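Local coordinates for uncharacterized protein ATU1752 (Agrobacterium tumefaciens, PDB 3FHM) that is of uncharacterised function but binds AMP and NADH through a pair of CBS domains, consistent with a nucleotide-sensing role, at residues R35-V40 against A136-I141; I58-V63 against I73-D78; V104-N109 against R125-E130. One frame throughout, in Å; residues are numbered along the deposited sequence.

Contact 1 (R35-V40 against A136-I141); sequences RDVVTV and AGIISI. With NAI (1,4-dihydronicotinamide adenine dinucleotide), chain F.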
# COMPACT_ATOMS: atom_id res chain seq x y z
N ARG A 35 -4.98 -9.00 17.39
CA ARG A 35 -6.12 -9.66 16.71
C ARG A 35 -7.25 -8.74 16.23
O ARG A 35 -8.18 -9.20 15.57
CB ARG A 35 -6.62 -10.90 17.48
CG ARG A 35 -6.38 -12.18 16.66
CD ARG A 35 -6.44 -13.47 17.47
NE ARG A 35 -5.25 -13.51 18.31
CZ ARG A 35 -4.25 -14.38 18.17
NH1 ARG A 35 -4.29 -15.32 17.25
NH2 ARG A 35 -3.21 -14.30 18.97
N ASP A 36 -7.16 -7.46 16.54
CA ASP A 36 -8.23 -6.53 16.22
C ASP A 36 -8.37 -6.17 14.75
O ASP A 36 -7.39 -6.19 14.02
CB ASP A 36 -8.16 -5.29 17.08
CG ASP A 36 -9.21 -5.34 18.22
OD1 ASP A 36 -8.79 -5.47 19.41
OD2 ASP A 36 -10.46 -5.32 17.93
N VAL A 37 -9.60 -5.92 14.30
CA VAL A 37 -9.80 -5.38 12.94
C VAL A 37 -10.60 -4.09 12.90
O VAL A 37 -11.70 -4.04 13.47
CB VAL A 37 -10.51 -6.35 11.97
CG1 VAL A 37 -10.17 -5.96 10.54
CG2 VAL A 37 -10.12 -7.79 12.23
N VAL A 38 -10.07 -3.05 12.24
CA VAL A 38 -10.85 -1.84 12.03
C VAL A 38 -11.83 -1.96 10.87
O VAL A 38 -11.49 -2.41 9.76
CB VAL A 38 -10.02 -0.57 11.85
CG1 VAL A 38 -10.87 0.64 12.28
CG2 VAL A 38 -8.76 -0.63 12.72
N THR A 39 -13.06 -1.55 11.15
CA THR A 39 -14.14 -1.67 10.22
C THR A 39 -14.93 -0.36 10.09
O THR A 39 -15.01 0.46 11.00
CB THR A 39 -15.07 -2.77 10.67
OG1 THR A 39 -15.57 -2.45 11.95
CG2 THR A 39 -14.33 -4.06 10.80
N VAL A 40 -15.52 -0.18 8.89
CA VAL A 40 -16.62 0.75 8.60
C VAL A 40 -17.91 0.02 8.08
O VAL A 40 -17.81 -1.04 7.48
CB VAL A 40 -16.12 1.78 7.55
CG1 VAL A 40 -14.99 2.69 8.18
CG2 VAL A 40 -15.64 1.07 6.21
N ALA A 136 -11.22 -12.92 12.29
CA ALA A 136 -10.34 -13.10 13.47
C ALA A 136 -9.02 -12.33 13.37
O ALA A 136 -8.17 -12.44 14.23
CB ALA A 136 -10.06 -14.61 13.75
N GLY A 137 -8.84 -11.57 12.31
CA GLY A 137 -7.71 -10.66 12.30
C GLY A 137 -7.39 -10.28 10.89
O GLY A 137 -8.11 -10.64 9.99
N ILE A 138 -6.30 -9.55 10.69
CA ILE A 138 -5.91 -9.12 9.35
C ILE A 138 -4.42 -9.10 9.26
O ILE A 138 -3.75 -8.61 10.20
CB ILE A 138 -6.57 -7.73 8.95
CG1 ILE A 138 -6.52 -7.50 7.42
CG2 ILE A 138 -6.10 -6.55 9.88
CD1 ILE A 138 -7.44 -6.40 6.91
N ILE A 139 -3.90 -9.66 8.16
CA ILE A 139 -2.45 -9.68 7.84
C ILE A 139 -2.16 -8.78 6.62
O ILE A 139 -2.87 -8.88 5.57
CB ILE A 139 -1.91 -11.13 7.50
CG1 ILE A 139 -1.94 -12.12 8.71
CG2 ILE A 139 -0.53 -11.04 6.77
CD1 ILE A 139 -1.14 -11.72 10.12
N SER A 140 -1.14 -7.93 6.75
CA SER A 140 -0.72 -7.08 5.66
C SER A 140 0.71 -7.39 5.16
O SER A 140 1.57 -7.93 5.93
CB SER A 140 -0.70 -5.69 6.18
OG SER A 140 0.65 -5.43 6.45
N ILE A 141 0.97 -7.05 3.89
CA ILE A 141 2.32 -7.22 3.31
C ILE A 141 3.48 -6.72 4.23
O ILE A 141 4.55 -7.27 4.20
CB ILE A 141 2.41 -6.59 1.90
CG1 ILE A 141 3.60 -7.18 1.12
CG2 ILE A 141 2.52 -5.04 1.96
CD1 ILE A 141 3.63 -6.76 -0.36
PA NAI F . -0.94 -0.78 6.34
O1A NAI F . -0.32 0.54 6.55
O2A NAI F . -2.32 -0.98 5.74
O5B NAI F . -1.05 -1.53 7.73
C5B NAI F . -0.27 -1.11 8.88
C4B NAI F . -0.58 -2.03 10.03
O4B NAI F . -1.96 -1.99 10.37
C3B NAI F . -0.33 -3.43 9.55
O3B NAI F . 0.31 -4.06 10.67
C2B NAI F . -1.68 -4.04 9.35
O2B NAI F . -1.62 -5.24 10.03
C1B NAI F . -2.58 -3.23 10.21
N9A NAI F . -3.93 -3.08 9.64
C8A NAI F . -4.24 -2.80 8.36
N7A NAI F . -5.58 -2.77 8.21
C5A NAI F . -6.14 -3.00 9.39
C6A NAI F . -7.51 -3.08 9.91
N6A NAI F . -8.56 -2.88 9.08
N1A NAI F . -7.70 -3.35 11.23
C2A NAI F . -6.65 -3.54 12.04
N3A NAI F . -5.38 -3.45 11.60
C4A NAI F . -5.07 -3.20 10.32
O3 NAI F . -0.07 -1.90 5.59
PN NAI F . 1.44 -1.95 4.98
O1N NAI F . 1.64 -1.71 3.51
O2N NAI F . 1.78 -3.32 5.44
O5D NAI F . 2.25 -0.81 5.78
C5D NAI F . 2.56 0.52 5.34
C4D NAI F . 4.02 0.77 5.70
O4D NAI F . 4.22 0.51 7.11
C3D NAI F . 4.94 -0.22 4.93
O3D NAI F . 6.12 0.42 4.43
C2D NAI F . 5.42 -1.27 5.93
O2D NAI F . 6.72 -1.81 5.62
C1D NAI F . 5.28 -0.47 7.24
N1N NAI F . 4.93 -1.35 8.31
C2N NAI F . 5.73 -1.31 9.40
C3N NAI F . 5.47 -2.16 10.50
C7N NAI F . 6.38 -2.03 11.71
O7N NAI F . 6.17 -2.72 12.73
N7N NAI F . 7.35 -1.12 11.66
C4N NAI F . 4.37 -3.05 10.46
C5N NAI F . 3.57 -3.09 9.30
C6N NAI F . 3.86 -2.21 8.20
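Arg-35 and Gly-137 bring the two backbones together, their CA atoms 4.8 Å apart; beyond this point segment 35-40 diverges from the end of strand 134-140. The segments share no hydrogen bond and meet through van der Waals contact and a common ligand. Val-37 points at the strand: with CG1 anti to its own N (chi1 -158°), CG2 is turned to the bare CA of Gly-137, at 3.7 Å, while CG1 reaches CG2 of Ile-138 at 4.2 Å. The side chain of Arg-35 passes across the carbonyl oxygen of Ala-136 with CG nearest, and its guanidinium goes on to a salt bridge with Asp-31.

In the fork sits the adenine of an NADH molecule. Its pairing edge is read by the backbone of Val-38: the N-H donates to N1A at 2.6 Å and is nearly straight (174°), and N6A donates to Val-38 O at 3.0 Å (159°). From the strand, Ile-138 CG2 stands over one face of the base, 3.5 Å from C4A, while Ile-58 covers the other face. Farther on, Ser-140 OG donates to the phosphate oxygen O2N at 2.6 Å and also takes the N-H of Gly-142, as the N-cap of helix 141-147.

Within these segments, polar recognition falls to main-chain groups at the base and to a helix-capping hydroxyl at the phosphate, with apolar branches on the ring faces. One donor faces N1A and one acceptor faces N6A, a pattern that matches the pairing edge of adenine and is consistent with preference for that base.

Contact 2 (I58-V63 against I73-D78); sequences IGAVVV and IFTERD. With AMP (adenosine monophosphate), chain E; NAI (1,4-dihydronicotinamide adenine dinucleotide), chain F.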
# COMPACT_ATOMS: atom_id res chain seq x y z
N ILE A 58 -3.87 3.21 8.93
CA ILE A 58 -3.85 1.95 8.18
C ILE A 58 -4.19 2.11 6.68
O ILE A 58 -4.61 3.14 6.29
CB ILE A 58 -4.72 0.89 8.89
CG1 ILE A 58 -6.21 1.29 8.88
CG2 ILE A 58 -4.20 0.72 10.25
CD1 ILE A 58 -7.03 0.81 10.11
N GLY A 59 -3.95 1.12 5.86
CA GLY A 59 -4.24 1.22 4.45
C GLY A 59 -5.55 0.58 3.99
O GLY A 59 -5.90 0.68 2.80
N ALA A 60 -6.29 -0.05 4.91
CA ALA A 60 -7.39 -0.88 4.60
C ALA A 60 -8.45 -0.81 5.70
O ALA A 60 -8.14 -0.57 6.88
CB ALA A 60 -6.93 -2.27 4.50
N VAL A 61 -9.71 -0.97 5.30
CA VAL A 61 -10.81 -1.14 6.23
C VAL A 61 -11.77 -2.18 5.66
O VAL A 61 -12.00 -2.23 4.44
CB VAL A 61 -11.55 0.18 6.70
CG1 VAL A 61 -10.72 0.96 7.78
CG2 VAL A 61 -11.95 1.05 5.60
N VAL A 62 -12.28 -3.03 6.54
CA VAL A 62 -13.20 -4.09 6.13
C VAL A 62 -14.63 -3.55 6.28
O VAL A 62 -14.98 -2.97 7.34
CB VAL A 62 -13.00 -5.41 6.98
CG1 VAL A 62 -13.86 -6.53 6.51
CG2 VAL A 62 -11.56 -5.84 6.93
N VAL A 63 -15.43 -3.74 5.22
CA VAL A 63 -16.84 -3.34 5.21
C VAL A 63 -17.76 -4.43 5.75
O VAL A 63 -17.96 -5.48 5.10
CB VAL A 63 -17.39 -2.94 3.78
CG1 VAL A 63 -18.65 -2.10 3.91
CG2 VAL A 63 -16.38 -2.20 2.99
N ILE A 73 -14.05 -4.99 1.01
CA ILE A 73 -12.82 -4.44 1.56
C ILE A 73 -12.47 -3.19 0.70
O ILE A 73 -12.61 -3.20 -0.53
CB ILE A 73 -11.73 -5.56 1.69
CG1 ILE A 73 -10.53 -5.09 2.45
CG2 ILE A 73 -11.22 -6.05 0.33
CD1 ILE A 73 -9.40 -6.04 2.18
N PHE A 74 -12.11 -2.11 1.37
CA PHE A 74 -11.78 -0.84 0.71
C PHE A 74 -10.36 -0.44 1.12
O PHE A 74 -10.06 -0.42 2.33
CB PHE A 74 -12.80 0.24 1.14
CG PHE A 74 -12.47 1.66 0.67
CD1 PHE A 74 -12.89 2.11 -0.59
CD2 PHE A 74 -11.77 2.55 1.53
CE1 PHE A 74 -12.60 3.41 -1.04
CE2 PHE A 74 -11.45 3.89 1.11
CZ PHE A 74 -11.88 4.32 -0.19
N THR A 75 -9.50 -0.15 0.15
CA THR A 75 -8.10 0.27 0.48
C THR A 75 -7.79 1.60 -0.19
O THR A 75 -8.56 2.06 -1.15
CB THR A 75 -7.04 -0.75 -0.07
OG1 THR A 75 -6.89 -0.64 -1.51
CG2 THR A 75 -7.46 -2.19 0.29
N GLU A 76 -6.67 2.19 0.24
CA GLU A 76 -6.13 3.38 -0.48
C GLU A 76 -6.12 3.23 -2.06
O GLU A 76 -6.27 4.22 -2.81
CB GLU A 76 -4.73 3.74 0.06
CG GLU A 76 -3.73 2.54 0.02
CD GLU A 76 -2.64 2.52 1.15
OE1 GLU A 76 -2.14 1.40 1.41
OE2 GLU A 76 -2.28 3.58 1.74
N ARG A 77 -5.97 1.99 -2.55
CA ARG A 77 -5.91 1.83 -3.97
C ARG A 77 -7.30 2.03 -4.60
O ARG A 77 -7.40 2.59 -5.68
CB ARG A 77 -5.29 0.50 -4.34
CG ARG A 77 -5.34 0.16 -5.85
CD ARG A 77 -4.34 0.99 -6.60
NE ARG A 77 -3.00 1.00 -5.99
CZ ARG A 77 -1.97 0.28 -6.44
NH1 ARG A 77 -2.13 -0.48 -7.52
NH2 ARG A 77 -0.78 0.35 -5.81
N ASP A 78 -8.37 1.62 -3.91
CA ASP A 78 -9.71 1.94 -4.38
C ASP A 78 -9.98 3.46 -4.36
O ASP A 78 -10.71 3.96 -5.26
CB ASP A 78 -10.77 1.18 -3.60
CG ASP A 78 -10.75 -0.27 -3.92
OD1 ASP A 78 -10.95 -0.56 -5.10
OD2 ASP A 78 -10.49 -1.11 -3.02
P AMP E . -4.18 -3.23 -1.64
O1P AMP E . -4.81 -4.16 -0.68
O2P AMP E . -4.35 -1.78 -1.38
O3P AMP E . -2.79 -3.71 -2.05
O5' AMP E . -5.30 -3.49 -2.76
C5' AMP E . -5.34 -3.08 -4.14
C4' AMP E . -6.64 -3.70 -4.69
O4' AMP E . -6.76 -5.04 -4.23
C3' AMP E . -7.88 -3.01 -4.14
O3' AMP E . -8.99 -3.00 -5.04
C2' AMP E . -8.33 -3.90 -3.05
O2' AMP E . -9.73 -3.79 -2.96
C1' AMP E . -7.97 -5.23 -3.55
N9 AMP E . -7.90 -6.12 -2.37
C8 AMP E . -7.39 -5.91 -1.13
N7 AMP E . -7.56 -6.96 -0.26
C5 AMP E . -8.18 -7.87 -0.99
C6 AMP E . -8.66 -9.22 -0.71
N6 AMP E . -8.49 -9.78 0.50
N1 AMP E . -9.27 -9.85 -1.74
C2 AMP E . -9.46 -9.28 -2.97
N3 AMP E . -9.07 -8.06 -3.31
C4 AMP E . -8.42 -7.33 -2.35
PA NAI F . -0.94 -0.78 6.34
O1A NAI F . -0.32 0.54 6.55
O2A NAI F . -2.32 -0.98 5.74
O5B NAI F . -1.05 -1.53 7.73
C5B NAI F . -0.27 -1.11 8.88
C4B NAI F . -0.58 -2.03 10.03
O4B NAI F . -1.96 -1.99 10.37
C3B NAI F . -0.33 -3.43 9.55
O3B NAI F . 0.31 -4.06 10.67
C2B NAI F . -1.68 -4.04 9.35
O2B NAI F . -1.62 -5.24 10.03
C1B NAI F . -2.58 -3.23 10.21
N9A NAI F . -3.93 -3.08 9.64
C8A NAI F . -4.24 -2.80 8.36
N7A NAI F . -5.58 -2.77 8.21
C5A NAI F . -6.14 -3.00 9.39
C6A NAI F . -7.51 -3.08 9.91
N6A NAI F . -8.56 -2.88 9.08
N1A NAI F . -7.70 -3.35 11.23
C2A NAI F . -6.65 -3.54 12.04
N3A NAI F . -5.38 -3.45 11.60
C4A NAI F . -5.07 -3.20 10.32
O3 NAI F . -0.07 -1.90 5.59
PN NAI F . 1.44 -1.95 4.98
O1N NAI F . 1.64 -1.71 3.51
O2N NAI F . 1.78 -3.32 5.44
O5D NAI F . 2.25 -0.81 5.78
C5D NAI F . 2.56 0.52 5.34
C4D NAI F . 4.02 0.77 5.70
O4D NAI F . 4.22 0.51 7.11
C3D NAI F . 4.94 -0.22 4.93
O3D NAI F . 6.12 0.42 4.43
C2D NAI F . 5.42 -1.27 5.93
O2D NAI F . 6.72 -1.81 5.62
C1D NAI F . 5.28 -0.47 7.24
N1N NAI F . 4.93 -1.35 8.31
C2N NAI F . 5.73 -1.31 9.40
C3N NAI F . 5.47 -2.16 10.50
C7N NAI F . 6.38 -2.03 11.71
O7N NAI F . 6.17 -2.72 12.73
N7N NAI F . 7.35 -1.12 11.66
C4N NAI F . 4.37 -3.05 10.46
C5N NAI F . 3.57 -3.09 9.30
C6N NAI F . 3.86 -2.21 8.20
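Val-61 and Phe-74 form the hydrogen-bonded pair at the centre of a beta hairpin, part of the three-stranded sheet of the first CBS domain. Strand segments 60-63 and 73-75 approach to 4.9 Å and run antiparallel, with 159° between their directions.

Three main-chain bonds join the two segments. Val-61 N donates to Phe-74 O at 3.0 Å, and Phe-74 N returns a bond to Val-61 O at 3.1 Å that is almost straight (178°). Where the second strand turns into helix 76-86, Glu-76 N donates to Gly-59 O at 3.1 Å, so the hairpin pairing carries on into the first turn of the helix.

Apolar contacts occupy one face of the hairpin: Val-61 CG2 meets the Phe-74 ring at its edge, 4.3 Å from CD2, and both side chains pack on Leu-53 of helix 46-56. The face carrying Ala-60 and Thr-75 as a non-hydrogen-bonded pair, together with Ile-73, looks toward the nucleotides. There Ile-73 CG2 lies over the adenine of AMP.

On the approach to the first strand, Gly-59 N donates to O2A of NADH. Other charged and polar groups concentrate at the helix start. Glu-76 runs alongside Gly-59, but its carboxylate forms salt bridges with Arg-77 and Arg-125 of the second subunit, tying the hairpin to the dimer. Thr-75 and Asp-78 make a capping box, although its return bond, from Thr-75 N to Asp-78 OD2, is weak; OD2 also takes the ribose hydroxyl O2' of AMP at 2.8 Å. A chi1 of 75° sets Thr-75 OG1 between its own N and carbonyl carbon; there it accepts from Arg-77 N at 3.0 Å and donates to the AMP phosphate oxygen O2P at 2.8 Å.

Contact 3 (V104-N109 against R125-E130); sequences VRCQHN and RHVPVE. With AMP (adenosine monophosphate), chain E; NAI (1,4-dihydronicotinamide adenine dinucleotide), chain O.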
# COMPACT_ATOMS: atom_id res chain seq x y z
N VAL A 104 -10.68 -12.45 -0.67
CA VAL A 104 -9.82 -13.65 -0.42
C VAL A 104 -9.24 -13.65 1.03
O VAL A 104 -8.81 -12.61 1.50
CB VAL A 104 -8.65 -13.76 -1.46
CG1 VAL A 104 -7.77 -14.96 -1.18
CG2 VAL A 104 -9.15 -13.84 -2.84
N ARG A 105 -9.25 -14.80 1.72
CA ARG A 105 -8.88 -14.95 3.15
C ARG A 105 -7.78 -15.99 3.37
O ARG A 105 -7.52 -16.84 2.52
CB ARG A 105 -10.07 -15.47 3.97
CG ARG A 105 -11.42 -14.78 3.74
CD ARG A 105 -12.55 -15.79 3.39
NE ARG A 105 -13.53 -15.16 2.47
CZ ARG A 105 -14.80 -15.54 2.31
NH1 ARG A 105 -15.59 -14.90 1.45
NH2 ARG A 105 -15.30 -16.55 3.01
N CYS A 106 -7.17 -15.96 4.56
CA CYS A 106 -6.36 -17.11 5.05
C CYS A 106 -6.78 -17.66 6.44
O CYS A 106 -7.71 -17.15 7.06
CB CYS A 106 -4.89 -16.79 5.05
SG CYS A 106 -4.61 -15.54 6.18
N GLN A 107 -6.08 -18.71 6.90
CA GLN A 107 -6.40 -19.41 8.15
C GLN A 107 -5.28 -19.25 9.15
O GLN A 107 -4.21 -18.77 8.81
CB GLN A 107 -6.58 -20.89 7.88
CG GLN A 107 -7.95 -21.25 7.39
CD GLN A 107 -8.22 -20.86 5.93
OE1 GLN A 107 -9.38 -20.64 5.54
NE2 GLN A 107 -7.16 -20.81 5.12
N HIS A 108 -5.50 -19.71 10.39
CA HIS A 108 -4.48 -19.55 11.46
C HIS A 108 -3.19 -20.29 11.15
O HIS A 108 -2.10 -19.96 11.66
CB HIS A 108 -5.01 -19.99 12.84
CG HIS A 108 -5.62 -18.86 13.62
ND1 HIS A 108 -4.86 -18.00 14.40
CD2 HIS A 108 -6.91 -18.43 13.74
CE1 HIS A 108 -5.66 -17.09 14.96
NE2 HIS A 108 -6.91 -17.33 14.57
N ASN A 109 -3.34 -21.26 10.26
CA ASN A 109 -2.29 -22.20 9.97
C ASN A 109 -1.75 -22.01 8.57
O ASN A 109 -0.94 -22.80 8.09
CB ASN A 109 -2.76 -23.65 10.24
CG ASN A 109 -3.91 -24.10 9.36
OD1 ASN A 109 -4.82 -23.34 9.07
ND2 ASN A 109 -3.87 -25.33 8.95
N ARG A 125 -2.59 -6.56 -1.12
CA ARG A 125 -1.63 -6.46 -0.02
C ARG A 125 -2.21 -6.72 1.38
O ARG A 125 -1.52 -6.51 2.45
CB ARG A 125 -1.11 -5.00 -0.01
CG ARG A 125 -0.06 -4.69 -1.04
CD ARG A 125 0.56 -3.27 -0.97
NE ARG A 125 -0.38 -2.23 -1.39
CZ ARG A 125 -0.05 -1.02 -1.83
NH1 ARG A 125 -0.98 -0.16 -2.13
NH2 ARG A 125 1.17 -0.66 -1.99
N HIS A 126 -3.49 -7.11 1.39
CA HIS A 126 -4.23 -7.29 2.64
C HIS A 126 -4.94 -8.62 2.54
O HIS A 126 -5.58 -8.96 1.48
CB HIS A 126 -5.17 -6.11 2.89
CG HIS A 126 -4.47 -4.84 3.32
ND1 HIS A 126 -4.30 -3.76 2.47
CD2 HIS A 126 -3.86 -4.51 4.50
CE1 HIS A 126 -3.67 -2.79 3.13
NE2 HIS A 126 -3.38 -3.22 4.36
N VAL A 127 -4.76 -9.43 3.59
CA VAL A 127 -5.55 -10.69 3.67
C VAL A 127 -6.18 -10.90 5.06
O VAL A 127 -5.46 -11.01 6.05
CB VAL A 127 -4.87 -11.98 3.00
CG1 VAL A 127 -3.56 -11.68 2.30
CG2 VAL A 127 -4.75 -13.17 3.99
N PRO A 128 -7.54 -10.83 5.12
CA PRO A 128 -8.37 -11.03 6.31
C PRO A 128 -8.21 -12.46 6.76
O PRO A 128 -8.19 -13.36 5.91
CB PRO A 128 -9.82 -10.81 5.76
CG PRO A 128 -9.66 -9.97 4.59
CD PRO A 128 -8.38 -10.50 3.95
N VAL A 129 -8.09 -12.68 8.07
CA VAL A 129 -8.01 -14.05 8.65
C VAL A 129 -9.37 -14.62 9.14
O VAL A 129 -10.12 -13.99 9.92
CB VAL A 129 -6.88 -14.21 9.76
CG1 VAL A 129 -6.66 -15.68 10.15
CG2 VAL A 129 -5.55 -13.61 9.33
N GLU A 130 -9.68 -15.83 8.67
CA GLU A 130 -10.92 -16.55 9.03
C GLU A 130 -10.68 -17.85 9.85
O GLU A 130 -9.67 -18.52 9.68
CB GLU A 130 -11.73 -16.84 7.76
CG GLU A 130 -12.68 -18.00 7.86
CD GLU A 130 -12.52 -18.94 6.70
OE1 GLU A 130 -12.42 -18.43 5.55
OE2 GLU A 130 -12.46 -20.19 6.94
P AMP E . -4.18 -3.23 -1.64
O1P AMP E . -4.81 -4.16 -0.68
O2P AMP E . -4.35 -1.78 -1.38
O3P AMP E . -2.79 -3.71 -2.05
O5' AMP E . -5.30 -3.49 -2.76
C5' AMP E . -5.34 -3.08 -4.14
C4' AMP E . -6.64 -3.70 -4.69
O4' AMP E . -6.76 -5.04 -4.23
C3' AMP E . -7.88 -3.01 -4.14
O3' AMP E . -8.99 -3.00 -5.04
C2' AMP E . -8.33 -3.90 -3.05
O2' AMP E . -9.73 -3.79 -2.96
C1' AMP E . -7.97 -5.23 -3.55
N9 AMP E . -7.90 -6.12 -2.37
C8 AMP E . -7.39 -5.91 -1.13
N7 AMP E . -7.56 -6.96 -0.26
C5 AMP E . -8.18 -7.87 -0.99
C6 AMP E . -8.66 -9.22 -0.71
N6 AMP E . -8.49 -9.78 0.50
N1 AMP E . -9.27 -9.85 -1.74
C2 AMP E . -9.46 -9.28 -2.97
N3 AMP E . -9.07 -8.06 -3.31
C4 AMP E . -8.42 -7.33 -2.35
PA NAI O . 3.19 -0.43 -6.58
O1A NAI O . 1.73 -0.84 -6.84
O2A NAI O . 3.61 1.01 -6.31
O5B NAI O . 4.14 -1.09 -7.70
C5B NAI O . 3.63 -1.91 -8.73
C4B NAI O . 4.80 -1.94 -9.71
O4B NAI O . 5.07 -0.62 -10.21
C3B NAI O . 6.11 -2.35 -9.06
O3B NAI O . 6.79 -3.11 -10.06
C2B NAI O . 6.86 -1.04 -8.78
O2B NAI O . 8.23 -1.23 -9.05
C1B NAI O . 6.41 -0.18 -9.92
N9A NAI O . 6.36 1.29 -9.72
C8A NAI O . 5.72 1.96 -8.73
N7A NAI O . 5.80 3.32 -8.88
C5A NAI O . 6.51 3.57 -10.01
C6A NAI O . 6.99 4.76 -10.76
N6A NAI O . 6.74 6.04 -10.34
N1A NAI O . 7.69 4.58 -11.89
C2A NAI O . 7.98 3.35 -12.35
N3A NAI O . 7.62 2.23 -11.71
C4A NAI O . 6.87 2.25 -10.56
O3 NAI O . 3.88 -1.17 -5.27
PN NAI O . 3.53 -2.55 -4.47
O1N NAI O . 2.81 -2.10 -3.26
O2N NAI O . 4.76 -3.43 -4.36
O5D NAI O . 2.48 -3.40 -5.39
C5D NAI O . 1.06 -3.41 -5.30
C4D NAI O . 0.55 -4.82 -5.49
O4D NAI O . 1.13 -5.52 -6.58
C3D NAI O . 0.99 -5.61 -4.30
O3D NAI O . -0.18 -6.27 -3.78
C2D NAI O . 2.11 -6.53 -4.75
O2D NAI O . 2.03 -7.72 -3.99
C1D NAI O . 1.87 -6.71 -6.24
N1N NAI O . 3.06 -6.66 -7.15
C2N NAI O . 3.25 -7.60 -8.11
C3N NAI O . 4.33 -7.55 -9.04
C7N NAI O . 4.51 -8.64 -10.09
O7N NAI O . 5.58 -8.74 -10.75
N7N NAI O . 3.47 -9.47 -10.25
C4N NAI O . 5.25 -6.50 -8.98
C5N NAI O . 5.01 -5.54 -8.00
C6N NAI O . 3.93 -5.64 -7.10
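Cys-106 carries its SG between its own N and carbonyl carbon (chi1 65°), which lays the sulfur against CG2 of Val-129 at 3.8 Å. Glu-130 has CG anti to the backbone N (chi1 156°) and a bend at chi2, and its carboxylate comes up beside Arg-105 and alongside the amide of Gln-107, whose OE1 is near but unbonded.

Two main-chain bonds flank Val-129 and make a single bridge: Cys-106 N donates to Pro-128 O at 3.1 Å, and Glu-130 N to Cys-106 O at 2.9 Å. The sulfur enters an apolar cluster that also includes Val-26 and Leu-115. On the outer side, Arg-105 and Glu-130 cross obliquely with their flat groups 80° apart. OE1 of Glu-130 lies at the guanidinium edge, but 4.3 Å from NH2 of Arg-105, beyond a salt bridge, so any attraction is long-range; Arg-105 NE instead bonds to Val-103 O.

Toward the ligand, the same two segments close on AMP. Val-104 N donates to N1 of AMP at 3.1 Å, and N6 of AMP donates back to Val-104 O at 3.0 Å. At the other end of the nucleotide, His-126 ND1 reaches the phosphate oxygen O1P at 3.2 Å and Arg-125 NE reaches O3P at 2.9 Å, while Arg-125 NH1 pairs with Glu-76 of the second subunit and NH2 bonds weakly to O1N of a second NADH.

A loop backbone reading adenine, joined to a strand whose first residue, with the preceding arginine, grips the phosphate, is the second domain's share of an AMP site built between the two CBS domains.

From the N terminus, segment 35-40 opens a long loop that closes only when strand 134-140 returns in contact 1. Contacts 2 and 3 both fall within that loop, in series without crossing: contact 2 is a tight hairpin of the first CBS domain, contact 3 a return through helix 112-122 in the second. Strand 39-40 joins the hairpin sheet through a probable hydrogen bond from Val-40 N to Val-62 O, and another, from Val-127 N to Ile-139 O, links contact 3 to contact 1. Contacts 2 and 3 meet where Ala-60 CB packs on His-126 CE1. Contacts 1 and 2 share one NADH, also bonded by His-126 of contact 3; contacts 2 and 3 share the AMP.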